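PDB 3LG0: ornithine aminotransferase from Plasmodium falciparum, which catalyses the pyridoxal-phosphate-dependent transfer of the delta-amino group of ornithine to 2-oxoglutarate, giving L-glutamate semialdehyde and glutamate. Local coordinates for residues 131-134 and 135-139; 389-393 and 394-398; 401-404 and 405-409. All coordinates share one frame; numbering follows the deposited sequence.

Interaction 1 of 3, residues 131-134 and 135-139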
ATOM      1  N   LYS A 131       0.523 -29.139   8.398  1.00 54.55           N
ATOM      2  CA  LYS A 131       0.265 -29.615   9.751  1.00 50.77           C
ATOM      3  C   LYS A 131      -1.102 -30.296   9.864  1.00 58.84           C
ATOM      4  O   LYS A 131      -1.460 -30.836  10.909  1.00 60.10           O
ATOM      5  CB  LYS A 131       0.387 -28.457  10.745  1.00 49.47           C
ATOM      6  CG  LYS A 131       0.329 -28.876  12.192  1.00 50.60           C
ATOM      7  CD  LYS A 131       1.048 -27.884  13.076  1.00 51.18           C
ATOM      8  CE  LYS A 131       1.048 -28.351  14.522  1.00 63.34           C
ATOM      9  NZ  LYS A 131       1.584 -27.324  15.452  1.00 59.42           N
ATOM     10  N   LYS A 132      -1.862 -30.262   8.776  1.00 58.39           N
ATOM     11  CA  LYS A 132      -3.162 -30.929   8.708  1.00 61.58           C
ATOM     12  C   LYS A 132      -4.172 -30.466   9.761  1.00 63.39           C
ATOM     13  O   LYS A 132      -5.023 -31.240  10.200  1.00 70.48           O
ATOM     14  CB  LYS A 132      -2.995 -32.456   8.748  1.00 58.19           C
ATOM     15  CG  LYS A 132      -2.428 -33.041   7.458  1.00 54.83           C
ATOM     16  CD  LYS A 132      -3.292 -32.649   6.260  1.00 66.46           C
ATOM     17  CE  LYS A 132      -2.688 -33.131   4.952  1.00 66.95           C
ATOM     18  NZ  LYS A 132      -1.219 -32.915   4.935  1.00 45.83           N
ATOM     19  N   ILE A 133      -4.093 -29.199  10.151  1.00 60.13           N
ATOM     20  CA  ILE A 133      -5.049 -28.656  11.106  1.00 54.37           C
ATOM     21  C   ILE A 133      -6.454 -28.677  10.516  1.00 55.52           C
ATOM     22  O   ILE A 133      -6.630 -28.421   9.326  1.00 61.12           O
ATOM     23  CB  ILE A 133      -4.648 -27.233  11.549  1.00 53.83           C
ATOM     24  CG1 ILE A 133      -3.343 -27.289  12.349  1.00 48.92           C
ATOM     25  CG2 ILE A 133      -5.753 -26.573  12.371  1.00 44.98           C
ATOM     26  CD1 ILE A 133      -2.831 -25.944  12.783  1.00 47.03           C
ATOM     27  N   PRO A 134      -7.460 -29.012  11.345  1.00 63.89           N
ATOM     28  CA  PRO A 134      -8.859 -29.037  10.901  1.00 65.82           C
ATOM     29  C   PRO A 134      -9.257 -27.715  10.272  1.00 68.09           C
ATOM     30  O   PRO A 134      -8.708 -26.678  10.647  1.00 74.58           O
ATOM     31  CB  PRO A 134      -9.632 -29.258  12.200  1.00 71.24           C
ATOM     32  CG  PRO A 134      -8.686 -30.024  13.060  1.00 70.26           C
ATOM     33  CD  PRO A 134      -7.311 -29.501  12.728  1.00 70.63           C
ATOM     34  N   GLU A 135     -10.206 -27.752   9.342  1.00 72.15           N
ATOM     35  CA  GLU A 135     -10.561 -26.572   8.558  1.00 74.59           C
ATOM     36  C   GLU A 135     -11.124 -25.427   9.399  1.00 75.79           C
ATOM     37  O   GLU A 135     -11.807 -25.652  10.401  1.00 73.05           O
ATOM     38  CB  GLU A 135     -11.542 -26.952   7.451  1.00 80.86           C
ATOM     39  CG  GLU A 135     -11.014 -28.033   6.517  1.00 99.26           C
ATOM     40  CD  GLU A 135     -12.059 -28.523   5.529  1.00119.14           C
ATOM     41  OE1 GLU A 135     -13.266 -28.275   5.755  1.00109.22           O
ATOM     42  OE2 GLU A 135     -11.671 -29.163   4.527  1.00121.08           O
ATOM     43  N   ASN A 136     -10.811 -24.203   8.979  1.00 75.92           N
ATOM     44  CA  ASN A 136     -11.369 -22.984   9.567  1.00 61.79           C
ATOM     45  C   ASN A 136     -11.009 -22.746  11.030  1.00 62.05           C
ATOM     46  O   ASN A 136     -11.573 -21.865  11.681  1.00 69.45           O
ATOM     47  CB  ASN A 136     -12.886 -22.946   9.372  1.00 64.61           C
ATOM     48  CG  ASN A 136     -13.279 -22.461   7.985  1.00 82.03           C
ATOM     49  OD1 ASN A 136     -12.714 -21.488   7.472  1.00 74.00           O
ATOM     50  ND2 ASN A 136     -14.253 -23.132   7.372  1.00 79.38           N
ATOM     51  N   SER A 137     -10.051 -23.512  11.537  1.00 56.57           N
ATOM     52  CA  SER A 137      -9.713 -23.441  12.952  1.00 51.89           C
ATOM     53  C   SER A 137      -8.217 -23.297  13.229  1.00 49.79           C
ATOM     54  O   SER A 137      -7.770 -23.513  14.356  1.00 56.23           O
ATOM     55  CB  SER A 137     -10.262 -24.664  13.685  1.00 60.95           C
ATOM     56  OG  SER A 137      -9.539 -25.829  13.327  1.00 64.45           O
ATOM     57  N   ALA A 138      -7.443 -22.922  12.217  1.00 48.98           N
ATOM     58  CA  ALA A 138      -6.028 -22.660  12.442  1.00 41.23           C
ATOM     59  C   ALA A 138      -5.895 -21.421  13.321  1.00 42.10           C
ATOM     60  O   ALA A 138      -6.485 -20.371  13.047  1.00 44.83           O
ATOM     61  CB  ALA A 138      -5.293 -22.482  11.129  1.00 41.13           C
ATOM     62  N   LYS A 139      -5.133 -21.554  14.393  1.00 35.74           N
ATOM     63  CA  LYS A 139      -4.978 -20.471  15.343  1.00 45.62           C
ATOM     64  C   LYS A 139      -3.579 -19.880  15.275  1.00 39.30           C
ATOM     65  O   LYS A 139      -2.603 -20.605  15.121  1.00 44.07           O
ATOM     66  CB  LYS A 139      -5.268 -20.968  16.762  1.00 52.25           C
ATOM     67  CG  LYS A 139      -6.731 -21.205  17.041  1.00 55.46           C
ATOM     68  CD  LYS A 139      -6.938 -21.834  18.412  1.00 62.98           C
ATOM     69  CE  LYS A 139      -8.420 -22.075  18.678  1.00 67.42           C
ATOM     70  NZ  LYS A 139      -9.072 -22.906  17.615  1.00 59.95           N
TER

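Interaction 2 of 3, residues 389-393 and 394-398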
ATOM      1  N   LEU A 389      20.299   5.962  10.715  1.00 32.32           N
ATOM      2  CA  LEU A 389      21.470   5.237  11.179  1.00 32.67           C
ATOM      3  C   LEU A 389      22.800   5.818  10.684  1.00 40.22           C
ATOM      4  O   LEU A 389      23.864   5.379  11.104  1.00 40.51           O
ATOM      5  CB  LEU A 389      21.358   3.747  10.833  1.00 31.61           C
ATOM      6  CG  LEU A 389      20.010   3.065  11.137  1.00 28.61           C
ATOM      7  CD1 LEU A 389      20.038   1.603  10.738  1.00 31.59           C
ATOM      8  CD2 LEU A 389      19.650   3.202  12.595  1.00 28.49           C
ATOM      9  N   CYS A 390      22.755   6.803   9.799  1.00 37.44           N
ATOM     10  CA  CYS A 390      23.984   7.458   9.370  1.00 36.27           C
ATOM     11  C   CYS A 390      24.431   8.576  10.332  1.00 45.66           C
ATOM     12  O   CYS A 390      25.335   9.361  10.015  1.00 48.79           O
ATOM     13  CB  CYS A 390      23.815   8.007   7.960  1.00 36.12           C
ATOM     14  SG  CYS A 390      22.394   9.100   7.818  1.00 37.18           S
ATOM     15  N   ILE A 391      23.811   8.636  11.508  1.00 39.32           N
ATOM     16  CA  ILE A 391      24.132   9.656  12.501  1.00 32.88           C
ATOM     17  C   ILE A 391      25.526   9.440  13.095  1.00 45.05           C
ATOM     18  O   ILE A 391      25.941   8.302  13.321  1.00 43.90           O
ATOM     19  CB  ILE A 391      23.076   9.679  13.626  1.00 35.11           C
ATOM     20  CG1 ILE A 391      23.186  10.964  14.453  1.00 36.18           C
ATOM     21  CG2 ILE A 391      23.157   8.414  14.492  1.00 31.29           C
ATOM     22  CD1 ILE A 391      21.941  11.266  15.292  1.00 38.76           C
ATOM     23  N   THR A 392      26.258  10.525  13.334  1.00 36.92           N
ATOM     24  CA  THR A 392      27.603  10.431  13.914  1.00 45.35           C
ATOM     25  C   THR A 392      27.580  10.560  15.433  1.00 48.37           C
ATOM     26  O   THR A 392      26.630  11.106  16.005  1.00 46.34           O
ATOM     27  CB  THR A 392      28.533  11.521  13.379  1.00 38.79           C
ATOM     28  OG1 THR A 392      28.097  12.798  13.862  1.00 44.86           O
ATOM     29  CG2 THR A 392      28.556  11.522  11.844  1.00 35.62           C
ATOM     30  N   LYS A 393      28.630  10.071  16.088  1.00 46.58           N
ATOM     31  CA  LYS A 393      28.720  10.194  17.541  1.00 52.35           C
ATOM     32  C   LYS A 393      28.614  11.648  18.014  1.00 44.32           C
ATOM     33  O   LYS A 393      28.005  11.926  19.045  1.00 45.78           O
ATOM     34  CB  LYS A 393      29.992   9.539  18.096  1.00 54.84           C
ATOM     35  CG  LYS A 393      30.031   9.532  19.621  1.00 63.05           C
ATOM     36  CD  LYS A 393      30.949   8.456  20.176  1.00 79.48           C
ATOM     37  CE  LYS A 393      31.056   8.562  21.698  1.00 90.08           C
ATOM     38  NZ  LYS A 393      29.740   8.403  22.400  1.00 77.81           N
ATOM     39  N   GLU A 394      29.189  12.571  17.256  1.00 39.86           N
ATOM     40  CA  GLU A 394      29.149  13.984  17.632  1.00 51.68           C
ATOM     41  C   GLU A 394      27.702  14.470  17.594  1.00 53.41           C
ATOM     42  O   GLU A 394      27.239  15.209  18.470  1.00 41.10           O
ATOM     43  CB  GLU A 394      30.024  14.828  16.695  1.00 52.41           C
ATOM     44  CG  GLU A 394      31.424  14.254  16.436  1.00 67.84           C
ATOM     45  CD  GLU A 394      31.439  13.182  15.342  1.00 70.89           C
ATOM     46  OE1 GLU A 394      31.618  11.986  15.676  1.00 58.86           O
ATOM     47  OE2 GLU A 394      31.266  13.531  14.147  1.00 60.70           O
ATOM     48  N   GLN A 395      26.983  14.037  16.569  1.00 48.23           N
ATOM     49  CA  GLN A 395      25.576  14.377  16.466  1.00 41.70           C
ATOM     50  C   GLN A 395      24.764  13.789  17.631  1.00 37.18           C
ATOM     51  O   GLN A 395      23.899  14.463  18.195  1.00 36.44           O
ATOM     52  CB  GLN A 395      25.035  13.946  15.110  1.00 39.95           C
ATOM     53  CG  GLN A 395      25.423  14.903  14.009  1.00 34.60           C
ATOM     54  CD  GLN A 395      25.208  14.343  12.632  1.00 40.20           C
ATOM     55  OE1 GLN A 395      25.068  13.134  12.450  1.00 37.15           O
ATOM     56  NE2 GLN A 395      25.202  15.219  11.642  1.00 41.28           N
ATOM     57  N   LEU A 396      25.060  12.548  18.011  1.00 41.48           N
ATOM     58  CA  LEU A 396      24.328  11.898  19.106  1.00 36.42           C
ATOM     59  C   LEU A 396      24.625  12.566  20.435  1.00 43.20           C
ATOM     60  O   LEU A 396      23.803  12.543  21.357  1.00 42.96           O
ATOM     61  CB  LEU A 396      24.657  10.410  19.188  1.00 35.21           C
ATOM     62  CG  LEU A 396      23.857   9.440  18.324  1.00 43.94           C
ATOM     63  CD1 LEU A 396      24.354   8.031  18.551  1.00 33.87           C
ATOM     64  CD2 LEU A 396      22.375   9.541  18.643  1.00 37.25           C
ATOM     65  N   ASP A 397      25.813  13.152  20.534  1.00 46.68           N
ATOM     66  CA  ASP A 397      26.182  13.890  21.725  1.00 44.92           C
ATOM     67  C   ASP A 397      25.326  15.155  21.803  1.00 41.34           C
ATOM     68  O   ASP A 397      24.771  15.494  22.856  1.00 40.38           O
ATOM     69  CB  ASP A 397      27.684  14.228  21.716  1.00 46.91           C
ATOM     70  CG  ASP A 397      28.569  13.004  21.986  1.00 54.40           C
ATOM     71  OD1 ASP A 397      28.085  12.020  22.593  1.00 51.50           O
ATOM     72  OD2 ASP A 397      29.755  13.034  21.589  1.00 58.61           O
ATOM     73  N   GLU A 398      25.207  15.851  20.676  1.00 37.03           N
ATOM     74  CA  GLU A 398      24.389  17.048  20.643  1.00 33.77           C
ATOM     75  C   GLU A 398      22.940  16.703  20.982  1.00 46.81           C
ATOM     76  O   GLU A 398      22.270  17.435  21.715  1.00 41.16           O
ATOM     77  CB  GLU A 398      24.454  17.691  19.272  1.00 35.73           C
ATOM     78  CG  GLU A 398      23.695  19.006  19.215  1.00 37.26           C
ATOM     79  CD  GLU A 398      23.853  19.686  17.883  1.00 51.77           C
ATOM     80  OE1 GLU A 398      24.662  19.188  17.063  1.00 48.39           O
ATOM     81  OE2 GLU A 398      23.173  20.709  17.664  1.00 53.90           O
TER
HETATM   82  O   HOH W   1      29.179  14.902  13.082  1.00 41.33           O

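Interaction 3 of 3, residues 401-404 and 405-409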
ATOM      1  N   GLU A 401      22.420  16.313  24.601  1.00 38.43           N
ATOM      2  CA  GLU A 401      22.274  17.612  25.269  1.00 50.48           C
ATOM      3  C   GLU A 401      20.813  18.029  25.177  1.00 47.24           C
ATOM      4  O   GLU A 401      20.209  18.477  26.154  1.00 38.29           O
ATOM      5  CB  GLU A 401      23.134  18.693  24.597  1.00 45.35           C
ATOM      6  CG  GLU A 401      24.602  18.346  24.409  1.00 66.01           C
ATOM      7  CD  GLU A 401      25.484  18.880  25.523  1.00 98.09           C
ATOM      8  OE1 GLU A 401      25.112  18.720  26.706  1.00111.84           O
ATOM      9  OE2 GLU A 401      26.552  19.456  25.216  1.00 96.41           O
ATOM     10  N   ILE A 402      20.256  17.873  23.979  1.00 38.53           N
ATOM     11  CA  ILE A 402      18.913  18.335  23.698  1.00 32.62           C
ATOM     12  C   ILE A 402      17.898  17.591  24.540  1.00 35.65           C
ATOM     13  O   ILE A 402      17.046  18.206  25.170  1.00 32.05           O
ATOM     14  CB  ILE A 402      18.588  18.210  22.203  1.00 34.59           C
ATOM     15  CG1 ILE A 402      19.445  19.192  21.402  1.00 34.20           C
ATOM     16  CG2 ILE A 402      17.107  18.452  21.950  1.00 34.48           C
ATOM     17  CD1 ILE A 402      19.294  19.074  19.893  1.00 32.08           C
ATOM     18  N   ILE A 403      17.993  16.264  24.551  1.00 37.84           N
ATOM     19  CA  ILE A 403      17.120  15.438  25.380  1.00 35.02           C
ATOM     20  C   ILE A 403      17.216  15.784  26.874  1.00 40.78           C
ATOM     21  O   ILE A 403      16.196  15.899  27.562  1.00 40.73           O
ATOM     22  CB  ILE A 403      17.420  13.939  25.185  1.00 33.25           C
ATOM     23  CG1 ILE A 403      17.161  13.541  23.732  1.00 33.36           C
ATOM     24  CG2 ILE A 403      16.579  13.107  26.129  1.00 31.84           C
ATOM     25  CD1 ILE A 403      17.661  12.180  23.382  1.00 36.82           C
ATOM     26  N   VAL A 404      18.439  15.948  27.373  1.00 39.17           N
ATOM     27  CA  VAL A 404      18.646  16.268  28.780  1.00 40.92           C
ATOM     28  C   VAL A 404      18.035  17.631  29.148  1.00 39.09           C
ATOM     29  O   VAL A 404      17.311  17.763  30.140  1.00 35.99           O
ATOM     30  CB  VAL A 404      20.147  16.250  29.129  1.00 46.85           C
ATOM     31  CG1 VAL A 404      20.376  16.748  30.550  1.00 44.85           C
ATOM     32  CG2 VAL A 404      20.702  14.857  28.966  1.00 39.12           C
ATOM     33  N   LYS A 405      18.323  18.635  28.326  1.00 36.84           N
ATOM     34  CA  LYS A 405      17.787  19.985  28.515  1.00 34.32           C
ATOM     35  C   LYS A 405      16.256  20.007  28.513  1.00 44.15           C
ATOM     36  O   LYS A 405      15.644  20.774  29.262  1.00 41.08           O
ATOM     37  CB  LYS A 405      18.336  20.909  27.419  1.00 37.84           C
ATOM     38  CG  LYS A 405      17.764  22.318  27.413  1.00 40.86           C
ATOM     39  CD  LYS A 405      18.298  23.099  26.210  1.00 43.20           C
ATOM     40  CE  LYS A 405      17.650  24.465  26.102  1.00 48.06           C
ATOM     41  NZ  LYS A 405      17.987  25.091  24.796  1.00 62.53           N
ATOM     42  N   THR A 406      15.640  19.161  27.682  1.00 35.11           N
ATOM     43  CA  THR A 406      14.177  19.139  27.548  1.00 38.84           C
ATOM     44  C   THR A 406      13.531  18.461  28.749  1.00 31.73           C
ATOM     45  O   THR A 406      12.530  18.943  29.278  1.00 30.42           O
ATOM     46  CB  THR A 406      13.699  18.442  26.238  1.00 35.26           C
ATOM     47  OG1 THR A 406      14.253  19.105  25.097  1.00 34.36           O
ATOM     48  CG2 THR A 406      12.160  18.462  26.119  1.00 27.16           C
ATOM     49  N   VAL A 407      14.107  17.343  29.177  1.00 29.35           N
ATOM     50  CA  VAL A 407      13.638  16.680  30.387  1.00 33.25           C
ATOM     51  C   VAL A 407      13.838  17.599  31.591  1.00 31.99           C
ATOM     52  O   VAL A 407      12.954  17.727  32.432  1.00 34.83           O
ATOM     53  CB  VAL A 407      14.369  15.354  30.636  1.00 41.10           C
ATOM     54  CG1 VAL A 407      13.901  14.740  31.948  1.00 29.35           C
ATOM     55  CG2 VAL A 407      14.124  14.386  29.479  1.00 42.66           C
ATOM     56  N   LYS A 408      15.002  18.238  31.653  1.00 37.00           N
ATOM     57  CA  LYS A 408      15.336  19.157  32.739  1.00 36.33           C
ATOM     58  C   LYS A 408      14.214  20.166  32.961  1.00 39.01           C
ATOM     59  O   LYS A 408      13.780  20.387  34.087  1.00 35.45           O
ATOM     60  CB  LYS A 408      16.641  19.887  32.421  1.00 50.02           C
ATOM     61  CG  LYS A 408      17.317  20.538  33.620  1.00 45.22           C
ATOM     62  CD  LYS A 408      18.425  21.469  33.158  1.00 50.13           C
ATOM     63  CE  LYS A 408      19.160  22.111  34.342  1.00 73.96           C
ATOM     64  NZ  LYS A 408      18.291  22.965  35.212  1.00 54.88           N
ATOM     65  N   PHE A 409      13.740  20.754  31.867  1.00 41.24           N
ATOM     66  CA  PHE A 409      12.636  21.712  31.900  1.00 36.13           C
ATOM     67  C   PHE A 409      11.409  21.194  32.645  1.00 37.83           C
ATOM     68  O   PHE A 409      10.874  21.886  33.511  1.00 44.62           O
ATOM     69  CB  PHE A 409      12.259  22.143  30.474  1.00 48.97           C
ATOM     70  CG  PHE A 409      11.045  23.030  30.402  1.00 36.06           C
ATOM     71  CD1 PHE A 409      11.138  24.381  30.703  1.00 38.98           C
ATOM     72  CD2 PHE A 409       9.816  22.514  30.029  1.00 41.26           C
ATOM     73  CE1 PHE A 409      10.031  25.199  30.639  1.00 41.99           C
ATOM     74  CE2 PHE A 409       8.693  23.321  29.967  1.00 38.33           C
ATOM     75  CZ  PHE A 409       8.799  24.671  30.269  1.00 42.75           C
TER

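Interaction 1 of 3, residues 131-134 and 135-139
Ile133 and Ala138 meet on the inner side of the bend that carries the chain from helix 112-129 into strand 139-143. The methyl CG2 of Ile133 lies 3.9 Å from Ala138 CA and 4.3 Å from Ala138 CB. It is placed there by a first torsion of -66°, which sets CG2 anti to the backbone N and CG1 beside it. Both residues are buried and also touch Cys195, so this side of the bend is packed against strand 194-199 of the sheet that also holds strand 139-143. The outer side is a type II beta turn from Pro134 to Ser137, with Glu135 and Asn136 at its exposed corners. Asn136 has the positive phi (64°) expected at the third position of such a turn. One side-chain bond spans the turn: Ser137 OG donates to Pro134 O over 2.9 Å. The donor stands above the carbonyl plane, 61° out of it, and the hydroxyl also passes 3.6 Å from Pro134 CB. Just after the turn, Ala138 N is bonded to Tyr128 OH and Ala138 O to Arg124 NE. The buried side thus combines apolar contact with backbone bonds to helix 112-129, while the serine hydroxyl supplies a polar tie across the solvent-facing turn.

Interaction 2 of 3, residues 389-393 and 394-398
Thr392 and Gln395 form a capping box at the start of helix 393-412, and the polar contacts centre on this pair. Gln395 N donates to Thr392 OG1 over 3.2 Å, while Thr392 N returns a nearly straight bond (173°) to Gln395 OE1 at 3.0 Å. The donor is tilted 26° from the amide carbonyl plane. A chi1 of 68° puts OG1 between the backbone N and carbonyl carbon of Thr392, directed at the first turn. Ile391 CG1 packs alongside the same Gln395 OE1 at 3.5 Å. Water adds a bridge: it lies 2.5 Å from Thr392 OG1 and donates to Glu394 OE2 at 2.7 Å, reached because the Glu394 chain bends at chi2. Regular helical bonding begins with Leu396 N to Thr392 O and Asp397 N to Lys393 O. The ionic component is slight, a long salt bridge of 4.0 Å between Lys393 NZ and Asp397 OD1. Apolar contact joins Ile391 CD1 to Leu396 CD2 at 3.8 Å, the two side chains crossing at about a right angle. Leu396 continues onto Leu322 and Phe326 of helix 315-333. The box gives the first-turn amide of Gln395 and the N-cap amide of Thr392 their acceptors, and the first-turn carboxylate of Glu394 would probably be favoured by the helix dipole.

Interaction 3 of 3, residues 401-404 and 405-409
Thr406 stands one turn after Ile402 on helix 393-412, an alpha helix of the class-III aminotransferase fold, and its hydroxyl folds back onto the Ile402 carbonyl. With chi1 at -58°, Thr406 OG1 sits beside its own backbone N and lies 2.9 Å from Ile402 O. Thr406 N donates to the same oxygen at 3.0 Å, so Ile402 O is approached by amide and hydroxyl together. The hydroxyl has one proton and two acceptors within reach, Ile402 O and Asn371 OD1, so which one it serves is not settled.

Ile403 and Val407 are the next pair along the helix, and both are buried. Their CG2 methyls come within 4.3 Å of each other, while Val407 CG2 lies closer, at 3.2 Å, to Ile403 O. That placement follows from a chi1 of 177°, which sets CG1 anti to the backbone N and turns CG2 back beside it. Ile403 reaches Phe326 and Leu330 of helix 315-333 and Phe368 of helix 361-370, whereas Val407 rests on Ser337 and Val339.

Lys405 and Lys408 have exposed side chains whose ends lead away from the preceding turn; Lys408 NZ makes a salt bridge with Asp412. Their backbone amides still bond to that turn: Lys405 N to Glu401 O at 2.9 Å with an N-H...O angle of 169°, and Lys408 N to Val404 O at 2.8 Å.

In the fold
Interactions 2 and 3 belong to one helix, 393-412: the first caps its N-terminus and the second lies further along it, with Ile403, Thr406 and Val407 buried; their centres are about 17 Å apart. Phe326 of helix 315-333 connects them, since it touches both Leu396 and Ile403. Interaction 1 lies on the opposite side of the chain's centre, about 50 Å from interaction 2 and 53 Å from interaction 3 between centres, with nearest atoms about 32 and 39 Å away. It borders the mixed seven-strand sheet that includes strands 139-143 and 194-199. All three are remote from Lys262, the probable pyridoxal-phosphate lysine, which carries no cofactor here, and none touches the other subunit of the homodimer.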